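Local coordinates for major capsid protein (Paramecium bursaria Chlorella virus 1, PDB 5TIP) that self-assembles as trimers into the large icosahedral capsid of the virus and carries N-linked glycans attached by the host, at residues Val49-Asn53 with Leu178-Val182; Ile69-Leu75 with Pro199-Val205. All blocks are in the same frame, centred on the assembly; numbering follows the deposited sequence.

Contact 1: Val49-Asn53 with Leu178-Val182; sequences VGFGN and LASQV
Phe51 lies alongside the backbone of Ala179 and Ser180, and its side chain can be followed outward from there. CB rests 3.4 Å from Ser180 O, with CG drawing slightly away from the same oxygen. The ring then turns one edge to the chain: CD1 is 3.5 Å from Ala179 O, which lies in the ring plane, where the weakly positive C-H rim suits a carbonyl oxygen. At CE1 the surroundings become apolar: this atom meets Val182 CG2 at 4.1 Å, the two side chains crossing at about a right angle. With CG set anti to the carbonyl carbon (chi1 -70°), the ring extends toward Val182 and meets Leu91 of helix 87-91.

The backbone joins at two points. Leu178 N gives a nearly straight bond of 2.9 Å to Asn53 O. Gly52 N reaches Ala179 O at 3.0 Å, but well above the carbonyl plane and with a bent N-H angle of 134°. Gly52 also brings its CA to 3.5 Å from Ser180 OG, an approach that suits a residue without a side chain, as does its positive phi. Leu178 lies against the turn, its CB near Gly50 O and Asn53 O, its CD1 3.2 Å from Gly50 O and beside Val49 CG1. Asn53 ND2 bonds back to Ser48 O.

Residues Gly50-Asn53 form a type II beta turn, closed by Asn53 N to Gly50 O, with glycine in its customary third position; it leads into strand 54-58 of the N-terminal jelly roll and docks where neighbouring strand 172-178 ends.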
loop_
_atom_site.group_PDB
_atom_site.type_symbol
_atom_site.label_atom_id
_atom_site.label_comp_id
_atom_site.label_asym_id
_atom_site.label_seq_id
_atom_site.Cartn_x
_atom_site.Cartn_y
_atom_site.Cartn_z
ATOM N N VAL A 49 -15.606 18.256 30.068
ATOM C CA VAL A 49 -14.773 17.190 29.531
ATOM C C VAL A 49 -14.109 16.442 30.677
ATOM O O VAL A 49 -13.489 17.047 31.561
ATOM C CB VAL A 49 -13.734 17.758 28.553
ATOM C CG1 VAL A 49 -12.758 16.673 28.131
ATOM C CG2 VAL A 49 -14.426 18.356 27.340
ATOM N N GLY A 50 -14.238 15.122 30.668
ATOM C CA GLY A 50 -13.646 14.300 31.708
ATOM C C GLY A 50 -14.012 12.852 31.483
ATOM O O GLY A 50 -14.897 12.527 30.685
ATOM N N PHE A 51 -13.309 11.979 32.201
ATOM C CA PHE A 51 -13.549 10.547 32.072
ATOM C C PHE A 51 -14.990 10.212 32.434
ATOM O O PHE A 51 -15.483 10.591 33.500
ATOM C CB PHE A 51 -12.580 9.763 32.960
ATOM C CG PHE A 51 -11.158 9.791 32.478
ATOM C CD1 PHE A 51 -10.793 9.118 31.323
ATOM C CD2 PHE A 51 -10.186 10.488 33.175
ATOM C CE1 PHE A 51 -9.488 9.140 30.875
ATOM C CE2 PHE A 51 -8.877 10.512 32.730
ATOM C CZ PHE A 51 -8.528 9.839 31.578
ATOM N N GLY A 52 -15.665 9.499 31.535
ATOM C CA GLY A 52 -17.031 9.077 31.760
ATOM C C GLY A 52 -18.087 10.140 31.562
ATOM O O GLY A 52 -19.239 9.921 31.949
ATOM N N ASN A 53 -17.742 11.277 30.966
ATOM C CA ASN A 53 -18.688 12.362 30.754
ATOM C C ASN A 53 -19.188 12.375 29.314
ATOM O O ASN A 53 -18.556 11.835 28.403
ATOM C CB ASN A 53 -18.054 13.715 31.090
ATOM C CG ASN A 53 -17.727 13.858 32.562
ATOM O OD1 ASN A 53 -18.225 13.103 33.399
ATOM N ND2 ASN A 53 -16.891 14.837 32.888
ATOM N N LEU A 178 -17.264 9.938 26.625
ATOM C CA LEU A 178 -15.890 9.595 26.956
ATOM C C LEU A 178 -15.846 8.350 27.827
ATOM O O LEU A 178 -16.695 8.156 28.702
ATOM C CB LEU A 178 -15.192 10.751 27.671
ATOM C CG LEU A 178 -15.057 12.052 26.890
ATOM C CD1 LEU A 178 -14.120 12.987 27.630
ATOM C CD2 LEU A 178 -14.562 11.781 25.478
ATOM N N ALA A 179 -14.851 7.504 27.575
ATOM C CA ALA A 179 -14.687 6.296 28.367
ATOM C C ALA A 179 -14.354 6.653 29.810
ATOM O O ALA A 179 -13.784 7.708 30.099
ATOM C CB ALA A 179 -13.589 5.413 27.774
ATOM N N SER A 180 -14.721 5.756 30.724
ATOM C CA SER A 180 -14.468 6.002 32.138
ATOM C C SER A 180 -13.054 5.590 32.525
ATOM O O SER A 180 -12.339 6.346 33.192
ATOM C CB SER A 180 -15.497 5.256 32.988
ATOM O OG SER A 180 -16.813 5.654 32.649
ATOM N N GLN A 181 -12.633 4.399 32.107
ATOM C CA GLN A 181 -11.345 3.843 32.491
ATOM C C GLN A 181 -10.564 3.489 31.234
ATOM O O GLN A 181 -11.060 2.740 30.386
ATOM C CB GLN A 181 -11.528 2.603 33.371
ATOM C CG GLN A 181 -12.492 2.816 34.528
ATOM C CD GLN A 181 -12.592 1.609 35.438
ATOM O OE1 GLN A 181 -12.045 0.548 35.142
ATOM N NE2 GLN A 181 -13.285 1.771 36.560
ATOM N N VAL A 182 -9.350 4.022 31.119
ATOM C CA VAL A 182 -8.489 3.801 29.961
ATOM C C VAL A 182 -7.167 3.230 30.458
ATOM O O VAL A 182 -6.455 3.882 31.234
ATOM C CB VAL A 182 -8.268 5.086 29.150
ATOM C CG1 VAL A 182 -7.374 4.801 27.962
ATOM C CG2 VAL A 182 -9.601 5.658 28.689
#

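Contact 2: Ile69-Leu75 with Pro199-Val205; sequences IVVEFVL and PTMSVWV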
loop_
_atom_site.group_PDB
_atom_site.type_symbol
_atom_site.label_atom_id
_atom_site.label_comp_id
_atom_site.label_asym_id
_atom_site.label_seq_id
_atom_site.Cartn_x
_atom_site.Cartn_y
_atom_site.Cartn_z
ATOM N N ILE A 69 -13.554 15.679 10.075
ATOM C CA ILE A 69 -13.731 16.087 11.463
ATOM C C ILE A 69 -12.740 15.306 12.314
ATOM O O ILE A 69 -12.704 14.072 12.253
ATOM C CB ILE A 69 -15.172 15.852 11.961
ATOM C CG1 ILE A 69 -16.165 16.691 11.154
ATOM C CG2 ILE A 69 -15.281 16.175 13.442
ATOM C CD1 ILE A 69 -17.587 16.615 11.667
ATOM N N VAL A 70 -11.940 16.019 13.104
ATOM C CA VAL A 70 -10.911 15.414 13.940
ATOM C C VAL A 70 -11.141 15.832 15.386
ATOM O O VAL A 70 -11.411 17.004 15.670
ATOM C CB VAL A 70 -9.492 15.811 13.477
ATOM C CG1 VAL A 70 -8.439 15.162 14.359
ATOM C CG2 VAL A 70 -9.282 15.427 12.023
ATOM N N VAL A 71 -11.037 14.868 16.297
ATOM C CA VAL A 71 -11.127 15.113 17.731
ATOM C C VAL A 71 -9.720 15.040 18.306
ATOM O O VAL A 71 -9.050 14.006 18.198
ATOM C CB VAL A 71 -12.057 14.103 18.420
ATOM C CG1 VAL A 71 -12.090 14.349 19.924
ATOM C CG2 VAL A 71 -13.455 14.176 17.826
ATOM N N GLU A 72 -9.266 16.133 18.909
ATOM C CA GLU A 72 -7.943 16.193 19.513
ATOM C C GLU A 72 -8.039 15.896 21.004
ATOM O O GLU A 72 -8.883 16.466 21.703
ATOM C CB GLU A 72 -7.297 17.561 19.287
ATOM C CG GLU A 72 -7.001 17.868 17.826
ATOM C CD GLU A 72 -6.166 19.122 17.645
ATOM O OE1 GLU A 72 -5.741 19.706 18.663
ATOM O OE2 GLU A 72 -5.940 19.528 16.485
ATOM N N PHE A 73 -7.174 15.005 21.482
ATOM C CA PHE A 73 -7.036 14.719 22.900
ATOM C C PHE A 73 -5.600 14.971 23.337
ATOM O O PHE A 73 -4.658 14.823 22.553
ATOM C CB PHE A 73 -7.412 13.271 23.246
ATOM C CG PHE A 73 -8.882 12.981 23.166
ATOM C CD1 PHE A 73 -9.777 13.635 23.996
ATOM C CD2 PHE A 73 -9.365 12.021 22.292
ATOM C CE1 PHE A 73 -11.130 13.358 23.935
ATOM C CE2 PHE A 73 -10.717 11.739 22.227
ATOM C CZ PHE A 73 -11.600 12.409 23.049
ATOM N N VAL A 74 -5.443 15.355 24.600
ATOM C CA VAL A 74 -4.138 15.465 25.238
ATOM C C VAL A 74 -4.157 14.579 26.474
ATOM O O VAL A 74 -4.916 14.836 27.418
ATOM C CB VAL A 74 -3.802 16.918 25.606
ATOM C CG1 VAL A 74 -2.462 16.977 26.305
ATOM C CG2 VAL A 74 -3.800 17.793 24.364
ATOM N N LEU A 75 -3.328 13.538 26.468
ATOM C CA LEU A 75 -3.306 12.544 27.530
ATOM C C LEU A 75 -1.902 12.413 28.101
ATOM O O LEU A 75 -0.906 12.661 27.415
ATOM C CB LEU A 75 -3.782 11.176 27.027
ATOM C CG LEU A 75 -5.157 11.115 26.365
ATOM C CD1 LEU A 75 -5.460 9.705 25.886
ATOM C CD2 LEU A 75 -6.218 11.582 27.336
ATOM N N PRO A 199 -8.536 14.386 30.745
ATOM C CA PRO A 199 -8.159 14.718 29.369
ATOM C C PRO A 199 -8.663 16.091 28.958
ATOM O O PRO A 199 -9.664 16.596 29.472
ATOM C CB PRO A 199 -8.831 13.616 28.545
ATOM C CG PRO A 199 -10.014 13.228 29.356
ATOM C CD PRO A 199 -9.589 13.357 30.795
ATOM N N THR A 200 -7.949 16.693 28.012
ATOM C CA THR A 200 -8.376 17.920 27.358
ATOM C C THR A 200 -8.792 17.591 25.931
ATOM O O THR A 200 -8.132 16.798 25.251
ATOM C CB THR A 200 -7.258 18.966 27.349
ATOM O OG1 THR A 200 -6.009 18.332 27.642
ATOM C CG2 THR A 200 -7.528 20.033 28.398
ATOM N N MET A 201 -9.890 18.193 25.481
ATOM C CA MET A 201 -10.499 17.828 24.212
ATOM C C MET A 201 -10.767 19.072 23.379
ATOM O O MET A 201 -11.065 20.146 23.909
ATOM C CB MET A 201 -11.813 17.059 24.412
ATOM C CG MET A 201 -12.425 16.544 23.117
ATOM S SD MET A 201 -14.098 15.913 23.312
ATOM C CE MET A 201 -14.021 15.296 24.982
ATOM N N SER A 202 -10.650 18.910 22.062
ATOM C CA SER A 202 -11.052 19.935 21.114
ATOM C C SER A 202 -11.538 19.248 19.845
ATOM O O SER A 202 -11.034 18.187 19.465
ATOM C CB SER A 202 -9.906 20.904 20.798
ATOM O OG SER A 202 -8.794 20.223 20.247
ATOM N N VAL A 203 -12.528 19.857 19.202
ATOM C CA VAL A 203 -13.136 19.321 17.990
ATOM C C VAL A 203 -12.845 20.285 16.852
ATOM O O VAL A 203 -13.071 21.494 16.984
ATOM C CB VAL A 203 -14.652 19.110 18.160
ATOM C CG1 VAL A 203 -15.251 18.519 16.894
ATOM C CG2 VAL A 203 -14.931 18.215 19.357
ATOM N N TRP A 204 -12.341 19.754 15.743
ATOM C CA TRP A 204 -11.991 20.554 14.578
ATOM C C TRP A 204 -12.732 20.019 13.362
ATOM O O TRP A 204 -12.737 18.808 13.117
ATOM C CB TRP A 204 -10.480 20.537 14.342
ATOM C CG TRP A 204 -9.714 21.211 15.439
ATOM C CD1 TRP A 204 -9.407 20.691 16.664
ATOM C CD2 TRP A 204 -9.167 22.533 15.418
ATOM N NE1 TRP A 204 -8.700 21.606 17.403
ATOM C CE2 TRP A 204 -8.538 22.745 16.659
ATOM C CE3 TRP A 204 -9.145 23.558 14.466
ATOM C CZ2 TRP A 204 -7.896 23.939 16.976
ATOM C CZ3 TRP A 204 -8.509 24.741 14.782
ATOM C CH2 TRP A 204 -7.893 24.923 16.026
ATOM N N VAL A 205 -13.358 20.920 12.609
ATOM C CA VAL A 205 -14.156 20.569 11.439
ATOM C C VAL A 205 -13.568 21.275 10.225
ATOM O O VAL A 205 -13.266 22.472 10.283
ATOM C CB VAL A 205 -15.637 20.944 11.632
ATOM C CG1 VAL A 205 -16.429 20.663 10.367
ATOM C CG2 VAL A 205 -16.224 20.179 12.805
HETATM O O HOH W 1 -6.159 22.588 19.268
#
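Glu72 OE2 lies over one face of the Trp204 indole, the carboxylate and ring planes 23° apart and Glu72 CD 3.6 Å from Trp204 NE1. The acid is held by salt bridges to Arg145 and to Arg328 of the second subunit, which also makes a cation-pi contact with the indole; the stacking is probably a consequence of these. The Glu72 chain is extended beyond CG, which stands anti to the carbonyl carbon (chi1 -65°), and this carries the acid diagonally from its pair partner, Ser202, to the tryptophan. Trp204 NE1 bonds in its ring plane to Ser202 OG at 3.2 Å, which helps fix the ring's rotation. A water donates to Glu72 OE1 and accepts from NE1, linking acid and indole, weakly on the indole side.

The other face of the pair is apolar. Met201 lies alongside Phe73, with CG 3.5 Å from CE1, and its bend at chi3 keeps CE at 3.6 Å from the same ring atom; the sulfur sits obliquely to the ring in a Met-aromatic contact. Ile69 and Val205 run side by side, their branched side chains suited to a buried sheet surface. Beyond the last pair, Leu75 CD2 meets Pro199 CB.

An antiparallel ladder sets this register. Val70 and Trp204 exchange two backbone bonds, as do Glu72 and Ser202; Val74 N then bonds to Thr200 O at 3.1 Å, but the reciprocal bond is missing and buried Thr200 N has no partner. Pro199, which lacks an N-H, stands just before the first paired residue.

Farther out, the Glu72 and Trp204 face reaches the second subunit of the trimer. Strand 143-149 flanks 65-76 on its other edge, strand 36-42 pairs with 200-210, and strand 172-178 and helix 87-91 pack against the Phe73 and Met201 face.

How the contacts relate
From the N terminus, the chain passes the turn at 49-53, then strand 69-75, and only after more than a hundred further residues returns through 178-182, closing contact 1, and 199-205, closing contact 2. The two closures therefore cross rather than nest. Contact 1 belongs to the end of the sheet containing 54-58 and 172-178; contact 2 builds the sheet containing 65-76 and 200-210. Their centres are 14 Å apart and they touch directly: Phe51 CE2 lies 3.5 Å from Pro199 CD, and Leu178 CD1 lies 3.5 Å from Met201 CE. Together they join the two sheets of the N-terminal jelly roll in this double jelly-roll capsid protein.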